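Local coordinates for protein sialyltransferase 0160 (Photobacterium damselae, PDB 4R84) that transfers sialic acid from a CMP-activated donor, probably to galactose-containing acceptors, as a glycosyltransferase of the GT-B structural group, at residues 201-206 / 230-235; 291-296 / 319-324. All blocks are in the same frame, centred on the assembly; numbering follows the deposited sequence.

Contact 1: 201-206 / 230-235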
ATOM      1  N   PHE A 201       3.293   6.574   9.207  1.00 13.05           N
ATOM      2  CA  PHE A 201       4.238   5.716   8.498  1.00 16.60           C
ATOM      3  C   PHE A 201       3.511   4.712   7.619  1.00 17.95           C
ATOM      4  O   PHE A 201       2.451   4.224   7.997  1.00 15.43           O
ATOM      5  CB  PHE A 201       5.124   4.941   9.471  1.00 17.52           C
ATOM      6  CG  PHE A 201       6.155   5.777  10.160  1.00 16.37           C
ATOM      7  CD1 PHE A 201       7.100   6.494   9.429  1.00 17.86           C
ATOM      8  CD2 PHE A 201       6.236   5.776  11.544  1.00 18.63           C
ATOM      9  CE1 PHE A 201       8.076   7.244  10.082  1.00 17.36           C
ATOM     10  CE2 PHE A 201       7.217   6.518  12.199  1.00 19.73           C
ATOM     11  CZ  PHE A 201       8.138   7.246  11.459  1.00 20.64           C
ATOM     12  N   TYR A 202       4.087   4.428   6.454  1.00 13.52           N
ATOM     13  CA  TYR A 202       3.572   3.410   5.537  1.00 11.96           C
ATOM     14  C   TYR A 202       4.743   2.621   5.020  1.00 15.34           C
ATOM     15  O   TYR A 202       5.615   3.188   4.359  1.00 17.05           O
ATOM     16  CB  TYR A 202       2.833   4.046   4.357  1.00 14.63           C
ATOM     17  CG  TYR A 202       1.706   4.968   4.754  1.00 14.83           C
ATOM     18  CD1 TYR A 202       1.961   6.274   5.176  1.00 14.65           C
ATOM     19  CD2 TYR A 202       0.386   4.542   4.682  1.00 17.04           C
ATOM     20  CE1 TYR A 202       0.925   7.129   5.538  1.00 15.85           C
ATOM     21  CE2 TYR A 202      -0.664   5.396   5.035  1.00 18.04           C
ATOM     22  CZ  TYR A 202      -0.378   6.680   5.469  1.00 16.59           C
ATOM     23  OH  TYR A 202      -1.405   7.541   5.823  1.00 20.55           O
ATOM     24  N   THR A 203       4.794   1.326   5.307  1.00 15.90           N
ATOM     25  CA  THR A 203       5.948   0.577   4.834  1.00 14.60           C
ATOM     26  C   THR A 203       5.620  -0.902   4.713  1.00 17.23           C
ATOM     27  O   THR A 203       4.463  -1.310   4.822  1.00 15.77           O
ATOM     28  CB  THR A 203       7.182   0.810   5.742  1.00 17.08           C
ATOM     29  OG1 THR A 203       8.358   0.304   5.095  1.00 17.49           O
ATOM     30  CG2 THR A 203       7.025   0.157   7.114  1.00 22.45           C
ATOM     31  N   ASN A 204       6.668  -1.664   4.422  1.00 18.64           N
ATOM     32  CA  ASN A 204       6.647  -3.092   4.143  1.00 17.42           C
ATOM     33  C   ASN A 204       6.672  -3.888   5.444  1.00 20.14           C
ATOM     34  O   ASN A 204       7.506  -3.637   6.306  1.00 18.56           O
ATOM     35  CB  ASN A 204       7.870  -3.379   3.248  1.00 20.14           C
ATOM     36  CG  ASN A 204       7.980  -4.804   2.796  1.00 31.41           C
ATOM     37  OD1 ASN A 204       7.921  -5.729   3.590  1.00 30.41           O
ATOM     38  ND2 ASN A 204       8.212  -4.985   1.497  1.00 29.09           N
ATOM     39  N   THR A 205       5.730  -4.816   5.617  1.00 18.86           N
ATOM     40  CA  THR A 205       5.630  -5.526   6.895  1.00 17.40           C
ATOM     41  C   THR A 205       6.914  -6.294   7.241  1.00 18.29           C
ATOM     42  O   THR A 205       7.399  -6.215   8.368  1.00 22.59           O
ATOM     43  CB  THR A 205       4.452  -6.511   6.897  1.00 23.09           C
ATOM     44  OG1 THR A 205       3.246  -5.792   6.646  1.00 21.02           O
ATOM     45  CG2 THR A 205       4.350  -7.218   8.240  1.00 23.03           C
ATOM     46  N   ALA A 206       7.443  -7.043   6.279  1.00 18.86           N
ATOM     47  CA  ALA A 206       8.618  -7.880   6.554  1.00 21.91           C
ATOM     48  C   ALA A 206       9.811  -7.028   6.989  1.00 27.31           C
ATOM     49  O   ALA A 206      10.651  -7.470   7.774  1.00 27.65           O
ATOM     50  CB  ALA A 206       8.974  -8.746   5.322  1.00 23.71           C
ATOM     51  N   ILE A 230       0.653   3.800  11.896  1.00 15.15           N
ATOM     52  CA  ILE A 230       1.586   2.975  11.137  1.00 15.84           C
ATOM     53  C   ILE A 230       0.748   2.032  10.284  1.00 19.18           C
ATOM     54  O   ILE A 230      -0.161   1.399  10.802  1.00 21.35           O
ATOM     55  CB  ILE A 230       2.514   2.162  12.062  1.00 16.31           C
ATOM     56  CG1 ILE A 230       3.291   3.090  12.986  1.00 14.20           C
ATOM     57  CG2 ILE A 230       3.482   1.285  11.244  1.00 18.75           C
ATOM     58  CD1 ILE A 230       4.184   2.348  13.990  1.00 18.42           C
ATOM     59  N   SER A 231       1.004   1.996   8.978  1.00 13.84           N
ATOM     60  CA  SER A 231       0.312   1.044   8.090  1.00 14.86           C
ATOM     61  C   SER A 231       1.369   0.140   7.493  1.00 16.92           C
ATOM     62  O   SER A 231       2.279   0.626   6.815  1.00 16.21           O
ATOM     63  CB  SER A 231      -0.474   1.747   6.978  1.00 21.83           C
ATOM     64  OG  SER A 231      -1.554   2.530   7.486  1.00 19.06           O
ATOM     65  N   LEU A 232       1.234  -1.167   7.722  1.00 15.07           N
ATOM     66  CA  LEU A 232       2.207  -2.139   7.244  1.00 16.53           C
ATOM     67  C   LEU A 232       1.559  -3.022   6.191  1.00 18.29           C
ATOM     68  O   LEU A 232       0.421  -3.454   6.362  1.00 21.57           O
ATOM     69  CB  LEU A 232       2.737  -2.984   8.411  1.00 15.07           C
ATOM     70  CG  LEU A 232       3.348  -2.168   9.553  1.00 17.41           C
ATOM     71  CD1 LEU A 232       3.816  -3.086  10.667  1.00 24.70           C
ATOM     72  CD2 LEU A 232       4.516  -1.297   9.075  1.00 18.27           C
ATOM     73  N   TYR A 233       2.266  -3.243   5.086  1.00 16.24           N
ATOM     74  CA  TYR A 233       1.733  -4.024   3.970  1.00 18.63           C
ATOM     75  C   TYR A 233       2.618  -5.218   3.667  1.00 20.04           C
ATOM     76  O   TYR A 233       3.833  -5.078   3.532  1.00 18.14           O
ATOM     77  CB  TYR A 233       1.620  -3.163   2.703  1.00 14.79           C
ATOM     78  CG  TYR A 233       0.767  -1.915   2.873  1.00 17.99           C
ATOM     79  CD1 TYR A 233       1.290  -0.776   3.490  1.00 22.05           C
ATOM     80  CD2 TYR A 233      -0.543  -1.871   2.415  1.00 20.39           C
ATOM     81  CE1 TYR A 233       0.524   0.377   3.643  1.00 19.22           C
ATOM     82  CE2 TYR A 233      -1.329  -0.711   2.575  1.00 22.63           C
ATOM     83  CZ  TYR A 233      -0.785   0.392   3.191  1.00 25.60           C
ATOM     84  OH  TYR A 233      -1.541   1.528   3.351  1.00 26.03           O
ATOM     85  N   ASP A 234       2.020  -6.396   3.536  1.00 17.54           N
ATOM     86  CA  ASP A 234       2.764  -7.541   3.002  1.00 18.81           C
ATOM     87  C   ASP A 234       3.336  -7.213   1.643  1.00 23.78           C
ATOM     88  O   ASP A 234       2.672  -6.556   0.853  1.00 20.21           O
ATOM     89  CB  ASP A 234       1.860  -8.761   2.826  1.00 19.09           C
ATOM     90  CG  ASP A 234       1.455  -9.389   4.126  1.00 29.88           C
ATOM     91  OD1 ASP A 234       2.178  -9.235   5.129  1.00 30.22           O
ATOM     92  OD2 ASP A 234       0.396 -10.056   4.126  1.00 29.95           O
ATOM     93  N   ASP A 235       4.538  -7.689   1.336  1.00 25.88           N
ATOM     94  CA  ASP A 235       5.015  -7.486  -0.033  1.00 28.89           C
ATOM     95  C   ASP A 235       4.778  -8.695  -0.927  1.00 22.24           C
ATOM     96  O   ASP A 235       4.903  -8.601  -2.141  1.00 26.35           O
ATOM     97  CB  ASP A 235       6.477  -7.059  -0.071  1.00 33.97           C
ATOM     98  CG  ASP A 235       7.409  -8.057   0.529  1.00 44.34           C
ATOM     99  OD1 ASP A 235       6.947  -9.094   1.033  1.00 54.62           O
ATOM    100  OD2 ASP A 235       8.629  -7.782   0.486  1.00 47.16           O
TER
HETATM  101  O   HOH W   1      -0.184   5.131   8.468  1.00 20.39           O
HETATM  102  O   HOH W   2       0.933  -6.972   7.136  1.00 25.45           O
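Parallel pairing in a Rossmann-like domain of this GT-B enzyme joins Phe201 to Asn204 with Ile230 to Tyr233, near the C-terminal ends of strands 197-204 and 225-233; the chain between them includes helices 208-211 and 213-219. The short axes approach to 4.7 Å at 19°, and backbone bonds such as Thr203 N to Ser231 O, 3.0 Å, fix the register. Thr205 N also bonds to Tyr233 O (2.8 Å).

On one face Tyr202 and Tyr233 lie side by side and point the same way. The hydroxyl OH of Tyr233 sits at the edge of the Tyr202 ring, 3.8 Å from CD2, and that ring also meets Ser231 CB. Water 1 joins Phe201 O to Ser231 OG and lies above one face of the Tyr202 ring, toward its rim; the Tyr202 hydroxyl itself bonds to Glu200. On the other face Thr203 CG2 touches Leu232 CD2 at 3.5 Å. With Thr203 OG1 anti to the backbone N (chi1 -167°), the hydroxyl is bonded to Ile124 O and Asn211, leaving the methyl for the leucine.

Beyond the paired residues, water 2 lies between Thr205 OG1 (2.6 Å) and Asp234 OD1. The Asn204 amide and Asp235 carboxylate stand 85° apart: Asn204 ND2 gives an almost straight bond to Asp235 OD2, 3.0 Å. Asp235 OD2 lies in the amide plane of Asn204, yet ND2 comes to it from above the carboxylate plane.

Contact 2: 291-296 / 319-324; sequences DYYFLR and QMPWDE
The backbones of Tyr293 to Arg296 and Gln319 to Trp322 run 83° apart end to end, meeting at a single parallel bridge, Phe294 with Gln319, whose bond from Met320 N to Phe294 O is 2.8 Å and nearly straight.

Gln319 reinforces the junction with its side chain. CG is anti to the backbone N (chi1 170°) and the chain bends at chi2, which folds the amide back over the other backbone. NE2 then donates twice. One bond goes to Leu295 O at 2.9 Å, with the acceptor in the plane of the amide but the nitrogen 65° out of the carbonyl plane; the other goes to Met320 O, on a lone pair. The amide oxygen OE1 takes the backbone N-H of Glu297, so both ends of the group are held and its rotation is set.

In the GT-B fold this is the margin of a Rossmann-like sheet: strand 317-319 pairs with strand 290-294, and the chain then leaves the sheet toward helix 324-327. The Met320 side chain lies between this turn-off and helix 129-144, touching Leu129 and Gln133. Its chain is extended as far as SD and bends at its last torsion, bringing the methyl CE to 3.3 Å from Tyr293 O and 4.1 Å from Tyr293 CB.

Trp322 approaches Leu295 with its six-membered ring. CH2 packs on Leu295 CB at 3.8 Å, while Leu295 O lies in the indole plane at the ring edge, beside CZ2. Met320 O sits over the centre of one indole face. Water 3 lies in the ring plane too, accepting from Trp322 NE1 at 2.6 Å and donating to Leu295 O.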
ATOM      1  N   ASP A 291      -2.091  -0.735  11.572  1.00 18.50           N
ATOM      2  CA  ASP A 291      -2.834  -1.683  10.754  1.00 20.29           C
ATOM      3  C   ASP A 291      -1.836  -2.590  10.049  1.00 20.17           C
ATOM      4  O   ASP A 291      -0.873  -2.089   9.451  1.00 19.70           O
ATOM      5  CB  ASP A 291      -3.692  -0.971   9.714  1.00 19.92           C
ATOM      6  CG  ASP A 291      -4.779  -0.121  10.328  1.00 27.52           C
ATOM      7  OD1 ASP A 291      -5.340  -0.517  11.368  1.00 34.71           O
ATOM      8  OD2 ASP A 291      -5.062   0.951   9.758  1.00 29.87           O
ATOM      9  N   TYR A 292      -2.069  -3.901  10.109  1.00 18.22           N
ATOM     10  CA  TYR A 292      -1.298  -4.863   9.322  1.00 18.59           C
ATOM     11  C   TYR A 292      -2.157  -5.295   8.152  1.00 21.55           C
ATOM     12  O   TYR A 292      -3.165  -5.977   8.357  1.00 23.99           O
ATOM     13  CB  TYR A 292      -0.921  -6.105  10.138  1.00 19.20           C
ATOM     14  CG  TYR A 292      -0.158  -5.874  11.419  1.00 19.38           C
ATOM     15  CD1 TYR A 292       1.234  -5.777  11.425  1.00 18.90           C
ATOM     16  CD2 TYR A 292      -0.822  -5.817  12.631  1.00 20.66           C
ATOM     17  CE1 TYR A 292       1.934  -5.605  12.613  1.00 19.41           C
ATOM     18  CE2 TYR A 292      -0.137  -5.642  13.818  1.00 19.11           C
ATOM     19  CZ  TYR A 292       1.238  -5.532  13.808  1.00 21.96           C
ATOM     20  OH  TYR A 292       1.914  -5.343  15.000  1.00 22.63           O
ATOM     21  N   TYR A 293      -1.807  -4.876   6.938  1.00 16.72           N
ATOM     22  CA  TYR A 293      -2.574  -5.281   5.775  1.00 17.72           C
ATOM     23  C   TYR A 293      -2.002  -6.576   5.240  1.00 18.50           C
ATOM     24  O   TYR A 293      -0.884  -6.598   4.724  1.00 18.11           O
ATOM     25  CB  TYR A 293      -2.561  -4.198   4.699  1.00 18.97           C
ATOM     26  CG  TYR A 293      -3.402  -3.026   5.118  1.00 18.73           C
ATOM     27  CD1 TYR A 293      -4.785  -3.087   5.043  1.00 22.56           C
ATOM     28  CD2 TYR A 293      -2.813  -1.874   5.638  1.00 19.30           C
ATOM     29  CE1 TYR A 293      -5.566  -2.025   5.445  1.00 27.81           C
ATOM     30  CE2 TYR A 293      -3.594  -0.801   6.055  1.00 23.32           C
ATOM     31  CZ  TYR A 293      -4.968  -0.894   5.951  1.00 31.32           C
ATOM     32  OH  TYR A 293      -5.768   0.141   6.349  1.00 29.05           O
ATOM     33  N   PHE A 294      -2.791  -7.639   5.374  1.00 21.49           N
ATOM     34  CA  PHE A 294      -2.426  -8.964   4.882  1.00 20.20           C
ATOM     35  C   PHE A 294      -2.964  -9.148   3.460  1.00 23.22           C
ATOM     36  O   PHE A 294      -4.142  -8.907   3.214  1.00 22.91           O
ATOM     37  CB  PHE A 294      -3.018 -10.055   5.782  1.00 22.99           C
ATOM     38  CG  PHE A 294      -2.283 -10.284   7.073  1.00 23.06           C
ATOM     39  CD1 PHE A 294      -2.389  -9.378   8.123  1.00 20.28           C
ATOM     40  CD2 PHE A 294      -1.560 -11.460   7.271  1.00 25.39           C
ATOM     41  CE1 PHE A 294      -1.740  -9.604   9.319  1.00 21.40           C
ATOM     42  CE2 PHE A 294      -0.912 -11.697   8.467  1.00 24.10           C
ATOM     43  CZ  PHE A 294      -0.999 -10.765   9.495  1.00 22.47           C
ATOM     44  N   LEU A 295      -2.130  -9.588   2.522  1.00 21.68           N
ATOM     45  CA  LEU A 295      -2.655  -9.968   1.206  1.00 21.39           C
ATOM     46  C   LEU A 295      -3.628 -11.151   1.327  1.00 23.78           C
ATOM     47  O   LEU A 295      -4.590 -11.244   0.561  1.00 24.51           O
ATOM     48  CB  LEU A 295      -1.526 -10.235   0.209  1.00 32.84           C
ATOM     49  CG  LEU A 295      -0.382 -11.191   0.469  1.00 44.54           C
ATOM     50  CD1 LEU A 295      -0.788 -12.606   0.082  1.00 44.79           C
ATOM     51  CD2 LEU A 295       0.787 -10.727  -0.361  1.00 44.58           C
ATOM     52  N   ARG A 296      -3.369 -12.056   2.267  1.00 24.93           N
ATOM     53  CA  ARG A 296      -4.333 -13.110   2.587  1.00 22.37           C
ATOM     54  C   ARG A 296      -4.561 -13.211   4.097  1.00 22.15           C
ATOM     55  O   ARG A 296      -3.945 -14.034   4.780  1.00 21.20           O
ATOM     56  CB  ARG A 296      -3.865 -14.463   2.023  1.00 23.17           C
ATOM     57  CG  ARG A 296      -3.993 -14.584   0.517  1.00 26.23           C
ATOM     58  CD  ARG A 296      -5.450 -14.637   0.070  1.00 31.49           C
ATOM     59  NE  ARG A 296      -6.161 -15.789   0.611  1.00 28.20           N
ATOM     60  CZ  ARG A 296      -6.265 -16.958  -0.019  1.00 28.84           C
ATOM     61  NH1 ARG A 296      -5.702 -17.109  -1.211  1.00 29.43           N
ATOM     62  NH2 ARG A 296      -6.928 -17.966   0.537  1.00 28.84           N
ATOM     63  N   GLN A 319      -7.498  -7.075   5.932  1.00 22.95           N
ATOM     64  CA  GLN A 319      -7.344  -7.664   4.603  1.00 22.79           C
ATOM     65  C   GLN A 319      -7.000  -6.546   3.618  1.00 19.67           C
ATOM     66  O   GLN A 319      -7.693  -5.532   3.539  1.00 23.08           O
ATOM     67  CB  GLN A 319      -8.617  -8.405   4.161  1.00 23.98           C
ATOM     68  CG  GLN A 319      -8.619  -8.828   2.692  1.00 25.02           C
ATOM     69  CD  GLN A 319      -7.494  -9.783   2.358  1.00 26.38           C
ATOM     70  OE1 GLN A 319      -7.274 -10.769   3.063  1.00 25.55           O
ATOM     71  NE2 GLN A 319      -6.755  -9.484   1.289  1.00 24.02           N
ATOM     72  N   MET A 320      -5.901  -6.709   2.897  1.00 23.98           N
ATOM     73  CA  MET A 320      -5.518  -5.760   1.864  1.00 21.03           C
ATOM     74  C   MET A 320      -6.604  -5.722   0.795  1.00 23.80           C
ATOM     75  O   MET A 320      -7.046  -6.771   0.318  1.00 26.54           O
ATOM     76  CB  MET A 320      -4.169  -6.168   1.273  1.00 24.02           C
ATOM     77  CG  MET A 320      -3.411  -5.099   0.567  1.00 28.61           C
ATOM     78  SD  MET A 320      -1.858  -5.767  -0.066  1.00 24.67           S
ATOM     79  CE  MET A 320      -0.900  -5.988   1.436  1.00 16.90           C
ATOM     80  N   PRO A 321      -7.087  -4.524   0.450  1.00 21.62           N
ATOM     81  CA  PRO A 321      -8.164  -4.386  -0.530  1.00 26.15           C
ATOM     82  C   PRO A 321      -7.645  -4.458  -1.956  1.00 33.58           C
ATOM     83  O   PRO A 321      -6.525  -4.019  -2.216  1.00 26.51           O
ATOM     84  CB  PRO A 321      -8.733  -3.003  -0.226  1.00 27.22           C
ATOM     85  CG  PRO A 321      -7.556  -2.229   0.285  1.00 28.97           C
ATOM     86  CD  PRO A 321      -6.695  -3.222   1.032  1.00 23.96           C
ATOM     87  N   TRP A 322      -8.437  -5.015  -2.870  1.00 25.30           N
ATOM     88  CA  TRP A 322      -7.999  -5.114  -4.260  1.00 26.33           C
ATOM     89  C   TRP A 322      -8.786  -4.204  -5.179  1.00 29.49           C
ATOM     90  O   TRP A 322      -8.488  -4.108  -6.367  1.00 31.96           O
ATOM     91  CB  TRP A 322      -8.110  -6.554  -4.770  1.00 31.01           C
ATOM     92  CG  TRP A 322      -7.489  -7.565  -3.865  1.00 31.98           C
ATOM     93  CD1 TRP A 322      -8.076  -8.687  -3.371  1.00 36.66           C
ATOM     94  CD2 TRP A 322      -6.166  -7.526  -3.312  1.00 30.90           C
ATOM     95  NE1 TRP A 322      -7.195  -9.368  -2.565  1.00 39.61           N
ATOM     96  CE2 TRP A 322      -6.018  -8.673  -2.509  1.00 30.70           C
ATOM     97  CE3 TRP A 322      -5.092  -6.636  -3.421  1.00 31.16           C
ATOM     98  CZ2 TRP A 322      -4.840  -8.958  -1.827  1.00 34.71           C
ATOM     99  CZ3 TRP A 322      -3.927  -6.918  -2.746  1.00 29.65           C
ATOM    100  CH2 TRP A 322      -3.808  -8.069  -1.957  1.00 37.18           C
ATOM    101  N   ASP A 323      -9.786  -3.528  -4.633  1.00 30.79           N
ATOM    102  CA  ASP A 323     -10.736  -2.824  -5.482  1.00 36.06           C
ATOM    103  C   ASP A 323     -10.732  -1.307  -5.321  1.00 28.18           C
ATOM    104  O   ASP A 323     -11.660  -0.633  -5.763  1.00 30.02           O
ATOM    105  CB  ASP A 323     -12.144  -3.358  -5.216  1.00 43.16           C
ATOM    106  CG  ASP A 323     -12.575  -3.157  -3.780  1.00 52.66           C
ATOM    107  OD1 ASP A 323     -11.702  -2.871  -2.930  1.00 50.16           O
ATOM    108  OD2 ASP A 323     -13.786  -3.286  -3.498  1.00 62.27           O
ATOM    109  N   GLU A 324      -9.691  -0.756  -4.719  1.00 23.57           N
ATOM    110  CA  GLU A 324      -9.712   0.682  -4.459  1.00 28.82           C
ATOM    111  C   GLU A 324      -9.481   1.519  -5.723  1.00 26.30           C
ATOM    112  O   GLU A 324      -9.973   2.646  -5.832  1.00 27.40           O
ATOM    113  CB  GLU A 324      -8.682   1.029  -3.385  1.00 28.64           C
ATOM    114  CG  GLU A 324      -9.135   0.626  -1.993  1.00 37.09           C
ATOM    115  CD  GLU A 324      -8.214   1.133  -0.900  1.00 49.17           C
ATOM    116  OE1 GLU A 324      -7.076   1.541  -1.211  1.00 50.60           O
ATOM    117  OE2 GLU A 324      -8.636   1.127   0.274  1.00 48.75           O
TER
HETATM  118  O   HOH W   3      -6.364 -11.592  -1.578  1.00 57.08           O

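Contacts 1 and 2 have centres 11 Å apart and belong to one sheet, in which strand 225-233 of contact 1 is the neighbour of strand 290-294 of contact 2. Leu232 O lies 2.7 Å from Tyr293 N, and Leu232 N 2.9 Å from Asp291 O, both probable hydrogen bonds. Tyr233 and Tyr293 meet with ring planes at about 15°, CE2 of Tyr233 lying 3.6 Å from CD2 of Tyr293. Asp234 OD2 bonds to Leu295 N and to Tyr240, tying the two strand ends together. The bound donor analogue stands beyond touching distance of the Asp235 side chain, at about 8 Å, and of the Leu295 side chain, at about 9 Å.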